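Local coordinates for protein alanine racemase (Actinobacillus succinogenes, PDB 3C3K) that is of unknown function but has the two-lobed periplasmic binding protein-like fold, with a cleft between its lobes, at residues C92-P97 and A135-Q140; Q236-Q241 and H265-K270; S48-S53 and L74-E79. All blocks are in the same frame, centred on the assembly; numbering follows the deposited sequence.

Interaction 1 joins the two lobes across the cleft and interaction 2 in the strand crossover; interaction 3 lies within the amino-terminal lobe. The centres of interactions 1 and 2 are about 14 Å apart, and Tyr95 OH packs on Leu266 CD1 at 3.9 Å. The centre of interaction 3 is about 13 Å from that of interaction 1. Probable hydrogen bonds join these two: Tyr136 OH to Ser48 OG, 2.7 Å, and Leu74 N to Glu94 OE2, 2.9 Å. Interactions 2 and 3 do not touch: centres about 24 Å apart, nearest atoms about 11 Å. A glycerol, probably from the crystallisation liquor, lies about 3 Å from the Tyr138 side chain; Gln237 NE2 is hydrogen-bonded to a glycerol.

Interaction 1 (C92-P97 and A135-Q140); sequences CAEYDP and AYQYAQ
The carboxylate of Glu94 meets the first turn of helix 137-152 and so joins the two lobes across the cleft. Gln137 N gives OE2 a fairly straight bond of 2.7 Å, at 161°. OE2 accepts with its syn lone pair, on the side of the other oxygen. Tyr138 N reaches OE1 at 2.7 Å, but the bond is bent and weak. The Glu94 chain turns at chi2 (-87°), which brings the carboxylate up to these amides. OE2 has a second donor in Leu74 N. OE1 also takes a proton from a water, 2.9 Å away. That water accepts from Tyr95 N and from Gln137 NE2, each at 2.7 Å. Gln137 runs extended to the Tyr95 carbonyl, its amide plane 82° from the carboxylate. NE2 also lies 2.5 Å from Tyr95 O; this bond is too short for its detail to be trusted. At the other end of the contact, Ala93 O sits 3.1 Å from Tyr138 CD2, oblique to the ring. Tyr136 OH is hydrogen-bonded outside the contact, to Ser48 OG. Both carboxylate oxygens thus have N-H partners, and the amino-terminal end of the helix would probably favour the charged form of Glu94.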
ATOM      1  N   CYS B  92       5.117 -17.505  -3.222  1.00 14.90           N
ATOM      2  CA  CYS B  92       5.815 -16.317  -3.758  1.00 17.54           C
ATOM      3  C   CYS B  92       6.828 -15.765  -2.790  1.00 17.22           C
ATOM      4  O   CYS B  92       6.565 -15.665  -1.592  1.00 17.91           O
ATOM      5  CB  CYS B  92       4.841 -15.163  -3.983  1.00 18.79           C
ATOM      6  SG  CYS B  92       3.715 -15.321  -5.331  1.00 26.31           S
ATOM      7  N   ALA B  93       7.969 -15.329  -3.325  1.00 18.51           N
ATOM      8  CA  ALA B  93       8.918 -14.509  -2.592  1.00 17.45           C
ATOM      9  C   ALA B  93       9.661 -15.218  -1.500  1.00 18.31           C
ATOM     10  O   ALA B  93      10.418 -14.597  -0.832  1.00 19.26           O
ATOM     11  CB  ALA B  93       8.257 -13.246  -2.020  1.00 17.80           C
ATOM     12  N   GLU B  94       9.455 -16.504  -1.328  1.00 19.61           N
ATOM     13  CA  GLU B  94      10.338 -17.329  -0.502  1.00 20.94           C
ATOM     14  C   GLU B  94      10.936 -18.422  -1.408  1.00 21.41           C
ATOM     15  O   GLU B  94      10.272 -18.942  -2.295  1.00 22.48           O
ATOM     16  CB  GLU B  94       9.589 -17.953   0.672  1.00 20.08           C
ATOM     17  CG  GLU B  94       9.118 -16.979   1.745  1.00 20.85           C
ATOM     18  CD  GLU B  94      10.173 -16.726   2.791  1.00 23.76           C
ATOM     19  OE1 GLU B  94      11.300 -16.350   2.403  1.00 25.57           O
ATOM     20  OE2 GLU B  94       9.876 -16.918   3.993  1.00 23.56           O
ATOM     21  N   TYR B  95      12.196 -18.736  -1.203  1.00 21.87           N
ATOM     22  CA  TYR B  95      12.897 -19.697  -2.059  1.00 21.67           C
ATOM     23  C   TYR B  95      13.542 -20.810  -1.260  1.00 21.94           C
ATOM     24  O   TYR B  95      14.483 -20.541  -0.508  1.00 22.26           O
ATOM     25  CB  TYR B  95      13.990 -18.977  -2.835  1.00 20.67           C
ATOM     26  CG  TYR B  95      14.809 -19.825  -3.753  1.00 19.66           C
ATOM     27  CD1 TYR B  95      14.208 -20.557  -4.755  1.00 23.22           C
ATOM     28  CD2 TYR B  95      16.182 -19.816  -3.685  1.00 19.67           C
ATOM     29  CE1 TYR B  95      14.930 -21.321  -5.633  1.00 20.56           C
ATOM     30  CE2 TYR B  95      16.935 -20.546  -4.556  1.00 22.67           C
ATOM     31  CZ  TYR B  95      16.280 -21.293  -5.547  1.00 22.04           C
ATOM     32  OH  TYR B  95      16.975 -22.025  -6.436  1.00 21.66           O
ATOM     33  N   ASP B  96      13.038 -22.042  -1.440  1.00 21.62           N
ATOM     34  CA  ASP B  96      13.692 -23.237  -0.952  1.00 22.59           C
ATOM     35  C   ASP B  96      13.577 -24.296  -2.031  1.00 22.39           C
ATOM     36  O   ASP B  96      12.476 -24.784  -2.308  1.00 21.70           O
ATOM     37  CB  ASP B  96      13.013 -23.785   0.286  1.00 23.34           C
ATOM     38  CG  ASP B  96      13.742 -25.003   0.832  1.00 26.79           C
ATOM     39  OD1 ASP B  96      14.791 -25.409   0.243  1.00 27.73           O
ATOM     40  OD2 ASP B  96      13.284 -25.516   1.873  1.00 26.00           O
ATOM     41  N   PRO B  97      14.693 -24.600  -2.715  1.00 22.18           N
ATOM     42  CA  PRO B  97      14.564 -25.591  -3.814  1.00 22.53           C
ATOM     43  C   PRO B  97      14.282 -27.048  -3.377  1.00 22.45           C
ATOM     44  O   PRO B  97      13.954 -27.911  -4.218  1.00 21.49           O
ATOM     45  CB  PRO B  97      15.885 -25.457  -4.612  1.00 23.38           C
ATOM     46  CG  PRO B  97      16.759 -24.426  -3.858  1.00 21.72           C
ATOM     47  CD  PRO B  97      16.021 -23.965  -2.622  1.00 22.68           C
ATOM     48  N   ALA B 135      10.944 -14.156  10.750  1.00 15.16           N
ATOM     49  CA  ALA B 135      10.187 -15.370  10.440  1.00 14.64           C
ATOM     50  C   ALA B 135      10.273 -15.624   8.910  1.00 14.21           C
ATOM     51  O   ALA B 135      10.212 -16.768   8.472  1.00 14.19           O
ATOM     52  CB  ALA B 135       8.670 -15.210  10.884  1.00 13.30           C
ATOM     53  N   TYR B 136      10.481 -14.569   8.102  1.00 13.62           N
ATOM     54  CA  TYR B 136      10.590 -14.744   6.638  1.00 14.84           C
ATOM     55  C   TYR B 136      11.980 -15.142   6.187  1.00 16.55           C
ATOM     56  O   TYR B 136      13.001 -14.526   6.599  1.00 16.21           O
ATOM     57  CB  TYR B 136      10.130 -13.512   5.913  1.00 15.15           C
ATOM     58  CG  TYR B 136       8.659 -13.209   6.145  1.00 16.16           C
ATOM     59  CD1 TYR B 136       8.225 -12.534   7.293  1.00 16.62           C
ATOM     60  CD2 TYR B 136       7.691 -13.601   5.199  1.00 16.92           C
ATOM     61  CE1 TYR B 136       6.844 -12.295   7.503  1.00 19.53           C
ATOM     62  CE2 TYR B 136       6.340 -13.330   5.386  1.00 13.94           C
ATOM     63  CZ  TYR B 136       5.914 -12.680   6.513  1.00 17.65           C
ATOM     64  OH  TYR B 136       4.546 -12.434   6.688  1.00 15.08           O
ATOM     65  N   GLN B 137      12.044 -16.173   5.337  1.00 16.74           N
ATOM     66  CA  GLN B 137      13.362 -16.674   4.944  1.00 17.63           C
ATOM     67  C   GLN B 137      14.052 -15.574   4.144  1.00 16.77           C
ATOM     68  O   GLN B 137      15.271 -15.389   4.226  1.00 16.32           O
ATOM     69  CB  GLN B 137      13.303 -18.005   4.169  1.00 16.29           C
ATOM     70  CG  GLN B 137      14.670 -18.663   4.028  1.00 19.89           C
ATOM     71  CD  GLN B 137      14.711 -19.901   3.135  1.00 21.80           C
ATOM     72  OE1 GLN B 137      15.016 -20.979   3.629  1.00 29.89           O
ATOM     73  NE2 GLN B 137      14.441 -19.752   1.823  1.00 22.20           N
ATOM     74  N   TYR B 138      13.299 -14.785   3.403  1.00 16.41           N
ATOM     75  CA  TYR B 138      14.036 -13.764   2.708  1.00 16.73           C
ATOM     76  C   TYR B 138      14.706 -12.794   3.707  1.00 15.92           C
ATOM     77  O   TYR B 138      15.764 -12.281   3.433  1.00 15.76           O
ATOM     78  CB  TYR B 138      13.211 -13.017   1.685  1.00 16.18           C
ATOM     79  CG  TYR B 138      11.927 -12.399   2.181  1.00 17.49           C
ATOM     80  CD1 TYR B 138      11.905 -11.164   2.867  1.00 19.02           C
ATOM     81  CD2 TYR B 138      10.691 -12.992   1.853  1.00 14.28           C
ATOM     82  CE1 TYR B 138      10.649 -10.604   3.289  1.00 16.81           C
ATOM     83  CE2 TYR B 138       9.488 -12.447   2.254  1.00 11.95           C
ATOM     84  CZ  TYR B 138       9.472 -11.252   2.933  1.00 15.58           C
ATOM     85  OH  TYR B 138       8.203 -10.757   3.242  1.00 18.94           O
ATOM     86  N   ALA B 139      14.093 -12.539   4.855  1.00 16.30           N
ATOM     87  CA  ALA B 139      14.749 -11.602   5.772  1.00 17.70           C
ATOM     88  C   ALA B 139      15.987 -12.251   6.379  1.00 17.23           C
ATOM     89  O   ALA B 139      17.001 -11.566   6.661  1.00 18.69           O
ATOM     90  CB  ALA B 139      13.793 -11.066   6.848  1.00 17.32           C
ATOM     91  N   GLN B 140      15.928 -13.562   6.564  1.00 17.03           N
ATOM     92  CA  GLN B 140      17.090 -14.323   7.079  1.00 16.64           C
ATOM     93  C   GLN B 140      18.253 -14.310   6.046  1.00 15.99           C
ATOM     94  O   GLN B 140      19.418 -14.091   6.393  1.00 16.08           O
ATOM     95  CB  GLN B 140      16.659 -15.745   7.353  1.00 17.27           C
ATOM     96  CG  GLN B 140      15.645 -15.917   8.578  1.00 18.49           C
ATOM     97  CD  GLN B 140      15.103 -17.323   8.592  1.00 17.82           C
ATOM     98  OE1 GLN B 140      15.832 -18.230   8.326  1.00 19.11           O
ATOM     99  NE2 GLN B 140      13.823 -17.489   8.824  1.00 20.50           N
TER
HETATM  100  O   HOH W   1      13.473 -17.468   0.858  1.00 30.20           O

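Interaction 2 (Q236-Q241 and H265-K270); sequences QQPSEQ and HLLPWK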
ATOM      1  N   GLN B 236      15.744  -3.634  -7.231  1.00 14.31           N
ATOM      2  CA  GLN B 236      14.468  -3.717  -7.962  1.00 14.67           C
ATOM      3  C   GLN B 236      14.070  -5.151  -8.214  1.00 13.94           C
ATOM      4  O   GLN B 236      14.864  -5.921  -8.797  1.00 14.19           O
ATOM      5  CB  GLN B 236      14.620  -3.038  -9.314  1.00 15.63           C
ATOM      6  CG  GLN B 236      13.385  -3.101 -10.180  1.00 18.92           C
ATOM      7  CD  GLN B 236      12.403  -2.107  -9.709  1.00 25.61           C
ATOM      8  OE1 GLN B 236      12.718  -0.918  -9.659  1.00 31.60           O
ATOM      9  NE2 GLN B 236      11.201  -2.567  -9.316  1.00 26.38           N
ATOM     10  N   GLN B 237      12.920  -5.561  -7.658  1.00 14.07           N
ATOM     11  CA  GLN B 237      12.308  -6.883  -7.982  1.00 14.75           C
ATOM     12  C   GLN B 237      11.309  -6.753  -9.144  1.00 14.76           C
ATOM     13  O   GLN B 237      10.639  -5.721  -9.270  1.00 12.32           O
ATOM     14  CB  GLN B 237      11.526  -7.419  -6.812  1.00 14.64           C
ATOM     15  CG  GLN B 237      12.407  -7.691  -5.592  1.00 14.13           C
ATOM     16  CD  GLN B 237      11.809  -8.752  -4.732  1.00 17.91           C
ATOM     17  OE1 GLN B 237      11.390  -9.796  -5.246  1.00 14.33           O
ATOM     18  NE2 GLN B 237      11.782  -8.524  -3.391  1.00 17.56           N
ATOM     19  N   PRO B 238      11.191  -7.794  -9.954  1.00 14.40           N
ATOM     20  CA  PRO B 238      10.149  -7.714 -10.971  1.00 14.51           C
ATOM     21  C   PRO B 238       8.779  -8.100 -10.370  1.00 15.36           C
ATOM     22  O   PRO B 238       8.240  -9.195 -10.676  1.00 16.52           O
ATOM     23  CB  PRO B 238      10.618  -8.747 -12.023  1.00 13.52           C
ATOM     24  CG  PRO B 238      11.359  -9.762 -11.242  1.00 14.49           C
ATOM     25  CD  PRO B 238      12.010  -9.031 -10.074  1.00 13.23           C
ATOM     26  N   SER B 239       8.211  -7.208  -9.564  1.00 14.13           N
ATOM     27  CA  SER B 239       7.130  -7.596  -8.650  1.00 14.25           C
ATOM     28  C   SER B 239       5.868  -8.080  -9.350  1.00 14.67           C
ATOM     29  O   SER B 239       5.324  -9.126  -8.992  1.00 15.89           O
ATOM     30  CB  SER B 239       6.849  -6.485  -7.658  1.00 14.63           C
ATOM     31  OG  SER B 239       8.005  -6.313  -6.826  1.00 17.75           O
ATOM     32  N   GLU B 240       5.389  -7.312 -10.320  1.00 14.68           N
ATOM     33  CA  GLU B 240       4.299  -7.764 -11.160  1.00 17.54           C
ATOM     34  C   GLU B 240       4.527  -9.105 -11.865  1.00 17.23           C
ATOM     35  O   GLU B 240       3.621  -9.936 -11.878  1.00 17.56           O
ATOM     36  CB  GLU B 240       3.924  -6.694 -12.165  1.00 16.12           C
ATOM     37  CG  GLU B 240       2.527  -6.825 -12.673  1.00 23.40           C
ATOM     38  CD  GLU B 240       2.074  -5.572 -13.444  1.00 30.19           C
ATOM     39  OE1 GLU B 240       2.076  -4.465 -12.868  1.00 30.91           O
ATOM     40  OE2 GLU B 240       1.759  -5.688 -14.644  1.00 37.22           O
ATOM     41  N   GLN B 241       5.689  -9.295 -12.492  1.00 17.45           N
ATOM     42  CA  GLN B 241       6.089 -10.596 -13.097  1.00 17.37           C
ATOM     43  C   GLN B 241       6.103 -11.758 -12.102  1.00 15.68           C
ATOM     44  O   GLN B 241       5.677 -12.841 -12.443  1.00 15.55           O
ATOM     45  CB  GLN B 241       7.456 -10.505 -13.828  1.00 18.14           C
ATOM     46  CG  GLN B 241       7.458  -9.495 -15.047  1.00 21.40           C
ATOM     47  CD  GLN B 241       8.662  -9.631 -16.019  1.00 24.66           C
ATOM     48  OE1 GLN B 241       8.510  -9.512 -17.249  1.00 31.28           O
ATOM     49  NE2 GLN B 241       9.863  -9.875 -15.467  1.00 30.90           N
ATOM     50  N   HIS B 265      11.026 -21.099  -9.775  1.00 15.86           N
ATOM     51  CA  HIS B 265      11.529 -20.062 -10.682  1.00 16.05           C
ATOM     52  C   HIS B 265      12.240 -18.925  -9.935  1.00 16.90           C
ATOM     53  O   HIS B 265      11.747 -18.434  -8.905  1.00 16.66           O
ATOM     54  CB  HIS B 265      10.402 -19.432 -11.491  1.00 16.01           C
ATOM     55  CG  HIS B 265       9.803 -20.334 -12.506  1.00 16.52           C
ATOM     56  ND1 HIS B 265      10.045 -20.183 -13.854  1.00 18.99           N
ATOM     57  CD2 HIS B 265       8.979 -21.408 -12.387  1.00 20.08           C
ATOM     58  CE1 HIS B 265       9.393 -21.120 -14.530  1.00 19.11           C
ATOM     59  NE2 HIS B 265       8.728 -21.874 -13.670  1.00 21.37           N
ATOM     60  N   LEU B 266      13.399 -18.527 -10.453  1.00 16.10           N
ATOM     61  CA  LEU B 266      14.127 -17.387  -9.950  1.00 17.57           C
ATOM     62  C   LEU B 266      14.064 -16.376 -11.039  1.00 17.65           C
ATOM     63  O   LEU B 266      14.513 -16.647 -12.124  1.00 19.82           O
ATOM     64  CB  LEU B 266      15.580 -17.725  -9.687  1.00 16.96           C
ATOM     65  CG  LEU B 266      15.844 -18.373  -8.310  1.00 19.17           C
ATOM     66  CD1 LEU B 266      17.332 -18.619  -8.249  1.00 19.60           C
ATOM     67  CD2 LEU B 266      15.426 -17.568  -7.160  1.00 13.63           C
ATOM     68  N   LEU B 267      13.492 -15.220 -10.758  1.00 18.50           N
ATOM     69  CA  LEU B 267      13.438 -14.092 -11.696  1.00 18.29           C
ATOM     70  C   LEU B 267      14.561 -13.068 -11.372  1.00 18.96           C
ATOM     71  O   LEU B 267      15.007 -12.973 -10.201  1.00 18.87           O
ATOM     72  CB  LEU B 267      12.036 -13.423 -11.690  1.00 16.47           C
ATOM     73  CG  LEU B 267      10.819 -14.294 -12.042  1.00 17.60           C
ATOM     74  CD1 LEU B 267       9.632 -13.407 -12.234  1.00 17.48           C
ATOM     75  CD2 LEU B 267      10.975 -15.166 -13.339  1.00 20.91           C
ATOM     76  N   PRO B 268      15.095 -12.368 -12.416  1.00 19.19           N
ATOM     77  CA  PRO B 268      16.265 -11.478 -12.174  1.00 18.96           C
ATOM     78  C   PRO B 268      15.897 -10.252 -11.369  1.00 19.35           C
ATOM     79  O   PRO B 268      14.892  -9.649 -11.647  1.00 19.66           O
ATOM     80  CB  PRO B 268      16.732 -11.017 -13.592  1.00 20.33           C
ATOM     81  CG  PRO B 268      15.785 -11.654 -14.616  1.00 18.90           C
ATOM     82  CD  PRO B 268      14.657 -12.400 -13.836  1.00 19.66           C
ATOM     83  N   TRP B 269      16.722  -9.908 -10.374  1.00 19.18           N
ATOM     84  CA  TRP B 269      16.674  -8.615  -9.690  1.00 19.07           C
ATOM     85  C   TRP B 269      17.642  -7.662 -10.356  1.00 19.65           C
ATOM     86  O   TRP B 269      18.589  -8.106 -10.988  1.00 20.34           O
ATOM     87  CB  TRP B 269      17.067  -8.792  -8.226  1.00 18.54           C
ATOM     88  CG  TRP B 269      18.379  -9.486  -8.072  1.00 19.38           C
ATOM     89  CD1 TRP B 269      18.582 -10.829  -7.922  1.00 22.75           C
ATOM     90  CD2 TRP B 269      19.681  -8.875  -8.074  1.00 18.78           C
ATOM     91  NE1 TRP B 269      19.926 -11.098  -7.846  1.00 24.25           N
ATOM     92  CE2 TRP B 269      20.620  -9.908  -7.914  1.00 21.82           C
ATOM     93  CE3 TRP B 269      20.135  -7.545  -8.189  1.00 16.57           C
ATOM     94  CZ2 TRP B 269      22.000  -9.669  -7.882  1.00 21.86           C
ATOM     95  CZ3 TRP B 269      21.522  -7.291  -8.166  1.00 18.66           C
ATOM     96  CH2 TRP B 269      22.438  -8.356  -8.038  1.00 19.05           C
ATOM     97  N   LYS B 270      17.462  -6.368 -10.165  1.00 20.03           N
ATOM     98  CA  LYS B 270      18.397  -5.400 -10.705  1.00 22.16           C
ATOM     99  C   LYS B 270      18.805  -4.432  -9.605  1.00 20.89           C
ATOM    100  O   LYS B 270      17.968  -3.962  -8.833  1.00 21.59           O
ATOM    101  CB  LYS B 270      17.782  -4.659 -11.934  1.00 21.27           C
ATOM    102  CG  LYS B 270      18.824  -3.850 -12.710  1.00 26.00           C
ATOM    103  CD  LYS B 270      18.286  -2.954 -13.893  1.00 26.32           C
ATOM    104  CE  LYS B 270      19.419  -2.684 -14.994  1.00 29.40           C
ATOM    105  NZ  LYS B 270      18.862  -2.878 -16.460  1.00 31.46           N
TER
HETATM  106  O   HOH W   2      14.077  -6.420 -11.874  1.00 27.73           O
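Gln236 and Lys270 form an antiparallel hydrogen-bonded pair. Gln236 N donates to Lys270 O at 2.8 Å, and Lys270 N returns a bond to Gln236 O at 3.0 Å. The second bond is the straighter, 163° at the hydrogen, and lies in the carbonyl plane of Gln236. The pair belongs to the short two-stranded ribbon of 234-236 and 270-272, in the crossover that links the two lobes of this periplasmic binding protein-like fold. One strand leads into helix 239-254 of the amino-terminal lobe. The other follows strand 264-266 of the same lobe and returns to the carboxy-terminal one.

Gln236 O has further company. A water donates to it at 3.2 Å and also, weakly, to Pro268 O. Trp269 CA-H makes a 3.4 Å contact with the same oxygen. The Gln236 side chain folds back at chi2 (78°), and NE2 bonds to Gln237 O and to Gly221 O. Gln237 turns the other way, where NE2 meets Asp220 and a glycerol. The Trp269 ring turns from Gln236 and makes a T-shaped (edge-to-face) stack with Tyr114.

Further along, the chain bends in an inverse gamma turn centred on Pro238, just before the helix. The proline ring points toward Leu267 and Pro268 of segment 265-270. CD lies 3.3 Å from Pro268 O. CG packs 3.7 Å from Leu267 CB, the two side chains meeting at a slant. Leu267 then reaches past the proline to the first turn of the helix, where its CD1 rests 3.9 Å from Gln241 C.

Interaction 3 (S48-S53 and L74-E79); sequences SDLARS and LSELPE
Ser53 and Glu76 make the polar part of the contact, between the starts of helices 50-56 and 77-84 in the amino-terminal lobe. Ser53 OG lies 2.7 Å from Glu76 OE2 and 3.0 Å from Asp49 O. Both acceptors are within reach of its one proton, and which of them takes it is not settled. Glu76 has CG opposite its backbone N (chi1 -161°) and runs extended from there, which carries the carboxylate across to the other helix. A water donates to OE2 at 2.7 Å and bonds weakly to Ser48 O.

The helix cap is a second polar group. Asp49 OD1 accepts from Ala51 N at 3.0 Å and, more weakly, from Arg52 N. Arg52 itself reaches the dimer interface, with a salt bridge to Glu35 of the second subunit.

Packing comes from Leu50 and Glu79, which lie slantwise to each other. Leu50 CD1 is 4.0 Å from Glu79 CB and 3.7 Å from OE2, so a methyl group sits against both ends of the glutamate.

Asp72 OD2 lies close to Glu76 OE1. The closeness of the two carboxylates may raise the pKa of one of them, while the water that donates to OE2 may offset part of the repulsion.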
ATOM      1  N   SER B  48       1.516 -14.212   8.045  1.00 14.10           N
ATOM      2  CA  SER B  48       2.106 -15.382   8.638  1.00 14.90           C
ATOM      3  C   SER B  48       1.626 -15.688  10.041  1.00 15.04           C
ATOM      4  O   SER B  48       2.389 -16.129  10.915  1.00 15.05           O
ATOM      5  CB  SER B  48       3.626 -15.276   8.583  1.00 13.48           C
ATOM      6  OG  SER B  48       4.009 -15.002   7.236  1.00 18.85           O
ATOM      7  N   ASP B  49       0.351 -15.418  10.251  1.00 15.76           N
ATOM      8  CA  ASP B  49      -0.381 -15.725  11.463  1.00 16.38           C
ATOM      9  C   ASP B  49      -1.151 -16.982  11.166  1.00 17.27           C
ATOM     10  O   ASP B  49      -2.026 -17.004  10.270  1.00 15.49           O
ATOM     11  CB  ASP B  49      -1.357 -14.579  11.739  1.00 16.90           C
ATOM     12  CG  ASP B  49      -2.192 -14.803  12.960  1.00 20.53           C
ATOM     13  OD1 ASP B  49      -2.496 -15.978  13.278  1.00 26.48           O
ATOM     14  OD2 ASP B  49      -2.553 -13.794  13.606  1.00 19.91           O
ATOM     15  N   LEU B  50      -0.806 -18.033  11.896  1.00 17.86           N
ATOM     16  CA  LEU B  50      -1.267 -19.376  11.553  1.00 17.77           C
ATOM     17  C   LEU B  50      -2.756 -19.517  11.710  1.00 17.58           C
ATOM     18  O   LEU B  50      -3.397 -20.227  10.909  1.00 16.15           O
ATOM     19  CB  LEU B  50      -0.566 -20.399  12.411  1.00 18.40           C
ATOM     20  CG  LEU B  50      -0.796 -21.855  12.070  1.00 19.66           C
ATOM     21  CD1 LEU B  50      -0.307 -22.150  10.683  1.00 19.43           C
ATOM     22  CD2 LEU B  50       0.023 -22.680  13.114  1.00 22.22           C
ATOM     23  N   ALA B  51      -3.303 -18.795  12.691  1.00 17.13           N
ATOM     24  CA  ALA B  51      -4.729 -18.877  12.944  1.00 18.16           C
ATOM     25  C   ALA B  51      -5.467 -18.241  11.782  1.00 18.71           C
ATOM     26  O   ALA B  51      -6.467 -18.779  11.320  1.00 17.77           O
ATOM     27  CB  ALA B  51      -5.099 -18.222  14.252  1.00 17.48           C
ATOM     28  N   ARG B  52      -4.993 -17.083  11.321  1.00 18.48           N
ATOM     29  CA  ARG B  52      -5.583 -16.478  10.116  1.00 18.27           C
ATOM     30  C   ARG B  52      -5.504 -17.403   8.903  1.00 17.40           C
ATOM     31  O   ARG B  52      -6.447 -17.546   8.168  1.00 18.01           O
ATOM     32  CB  ARG B  52      -4.875 -15.173   9.772  1.00 17.56           C
ATOM     33  CG  ARG B  52      -5.351 -14.035  10.543  1.00 20.23           C
ATOM     34  CD  ARG B  52      -4.771 -12.743   9.980  1.00 21.69           C
ATOM     35  NE  ARG B  52      -4.935 -11.659  10.927  1.00 19.91           N
ATOM     36  CZ  ARG B  52      -4.225 -10.528  10.950  1.00 20.55           C
ATOM     37  NH1 ARG B  52      -3.261 -10.301  10.051  1.00 18.65           N
ATOM     38  NH2 ARG B  52      -4.488  -9.616  11.887  1.00 16.58           N
ATOM     39  N   SER B  53      -4.351 -18.033   8.690  1.00 17.68           N
ATOM     40  CA  SER B  53      -4.159 -18.901   7.541  1.00 15.98           C
ATOM     41  C   SER B  53      -5.110 -20.071   7.563  1.00 18.00           C
ATOM     42  O   SER B  53      -5.762 -20.362   6.560  1.00 14.33           O
ATOM     43  CB  SER B  53      -2.773 -19.473   7.553  1.00 15.92           C
ATOM     44  OG  SER B  53      -1.855 -18.415   7.595  1.00 13.07           O
ATOM     45  N   LEU B  74       8.079 -19.072   4.802  1.00 15.46           N
ATOM     46  CA  LEU B  74       8.352 -20.425   4.290  1.00 16.48           C
ATOM     47  C   LEU B  74       8.050 -21.475   5.304  1.00 16.11           C
ATOM     48  O   LEU B  74       7.545 -22.514   4.956  1.00 15.83           O
ATOM     49  CB  LEU B  74       9.855 -20.532   3.925  1.00 19.44           C
ATOM     50  CG  LEU B  74      10.355 -21.781   3.227  1.00 21.00           C
ATOM     51  CD1 LEU B  74       9.758 -21.799   1.857  1.00 21.30           C
ATOM     52  CD2 LEU B  74      11.860 -21.702   3.180  1.00 25.71           C
ATOM     53  N   SER B  75       8.296 -21.191   6.593  1.00 15.07           N
ATOM     54  CA  SER B  75       8.097 -22.188   7.624  1.00 16.53           C
ATOM     55  C   SER B  75       6.612 -22.542   7.958  1.00 18.37           C
ATOM     56  O   SER B  75       6.296 -23.493   8.757  1.00 18.34           O
ATOM     57  CB  SER B  75       8.728 -21.659   8.889  1.00 16.31           C
ATOM     58  OG  SER B  75       8.037 -20.522   9.326  1.00 17.48           O
ATOM     59  N   GLU B  76       5.709 -21.787   7.343  1.00 18.35           N
ATOM     60  CA  GLU B  76       4.283 -22.039   7.475  1.00 17.69           C
ATOM     61  C   GLU B  76       3.875 -23.183   6.554  1.00 18.13           C
ATOM     62  O   GLU B  76       2.853 -23.782   6.785  1.00 17.73           O
ATOM     63  CB  GLU B  76       3.491 -20.783   7.096  1.00 18.25           C
ATOM     64  CG  GLU B  76       2.041 -20.792   7.640  1.00 19.15           C
ATOM     65  CD  GLU B  76       1.271 -19.521   7.358  1.00 19.73           C
ATOM     66  OE1 GLU B  76       1.188 -19.112   6.150  1.00 18.02           O
ATOM     67  OE2 GLU B  76       0.699 -18.988   8.343  1.00 20.79           O
ATOM     68  N   LEU B  77       4.619 -23.420   5.472  1.00 18.02           N
ATOM     69  CA  LEU B  77       4.229 -24.426   4.500  1.00 19.18           C
ATOM     70  C   LEU B  77       3.979 -25.793   5.142  1.00 19.31           C
ATOM     71  O   LEU B  77       2.908 -26.339   4.961  1.00 20.31           O
ATOM     72  CB  LEU B  77       5.231 -24.500   3.350  1.00 19.28           C
ATOM     73  CG  LEU B  77       4.946 -23.848   1.992  1.00 20.18           C
ATOM     74  CD1 LEU B  77       4.104 -22.687   2.066  1.00 19.06           C
ATOM     75  CD2 LEU B  77       6.248 -23.582   1.208  1.00 18.98           C
ATOM     76  N   PRO B  78       4.954 -26.329   5.927  1.00 20.69           N
ATOM     77  CA  PRO B  78       4.718 -27.658   6.545  1.00 20.35           C
ATOM     78  C   PRO B  78       3.534 -27.678   7.520  1.00 20.95           C
ATOM     79  O   PRO B  78       2.874 -28.701   7.642  1.00 19.92           O
ATOM     80  CB  PRO B  78       6.073 -28.004   7.210  1.00 19.58           C
ATOM     81  CG  PRO B  78       6.716 -26.711   7.427  1.00 20.18           C
ATOM     82  CD  PRO B  78       6.306 -25.823   6.262  1.00 19.87           C
ATOM     83  N   GLU B  79       3.190 -26.531   8.101  1.00 22.42           N
ATOM     84  CA  GLU B  79       2.070 -26.428   9.025  1.00 24.39           C
ATOM     85  C   GLU B  79       0.700 -26.464   8.305  1.00 23.80           C
ATOM     86  O   GLU B  79      -0.333 -26.667   8.928  1.00 23.41           O
ATOM     87  CB  GLU B  79       2.214 -25.134   9.805  1.00 24.39           C
ATOM     88  CG  GLU B  79       3.480 -25.070  10.663  1.00 28.03           C
ATOM     89  CD  GLU B  79       3.607 -23.789  11.510  1.00 30.13           C
ATOM     90  OE1 GLU B  79       3.974 -23.900  12.713  1.00 39.60           O
ATOM     91  OE2 GLU B  79       3.359 -22.668  10.992  1.00 36.51           O
TER
HETATM   92  O   HOH W   3       2.289 -19.378  10.457  1.00 23.17           O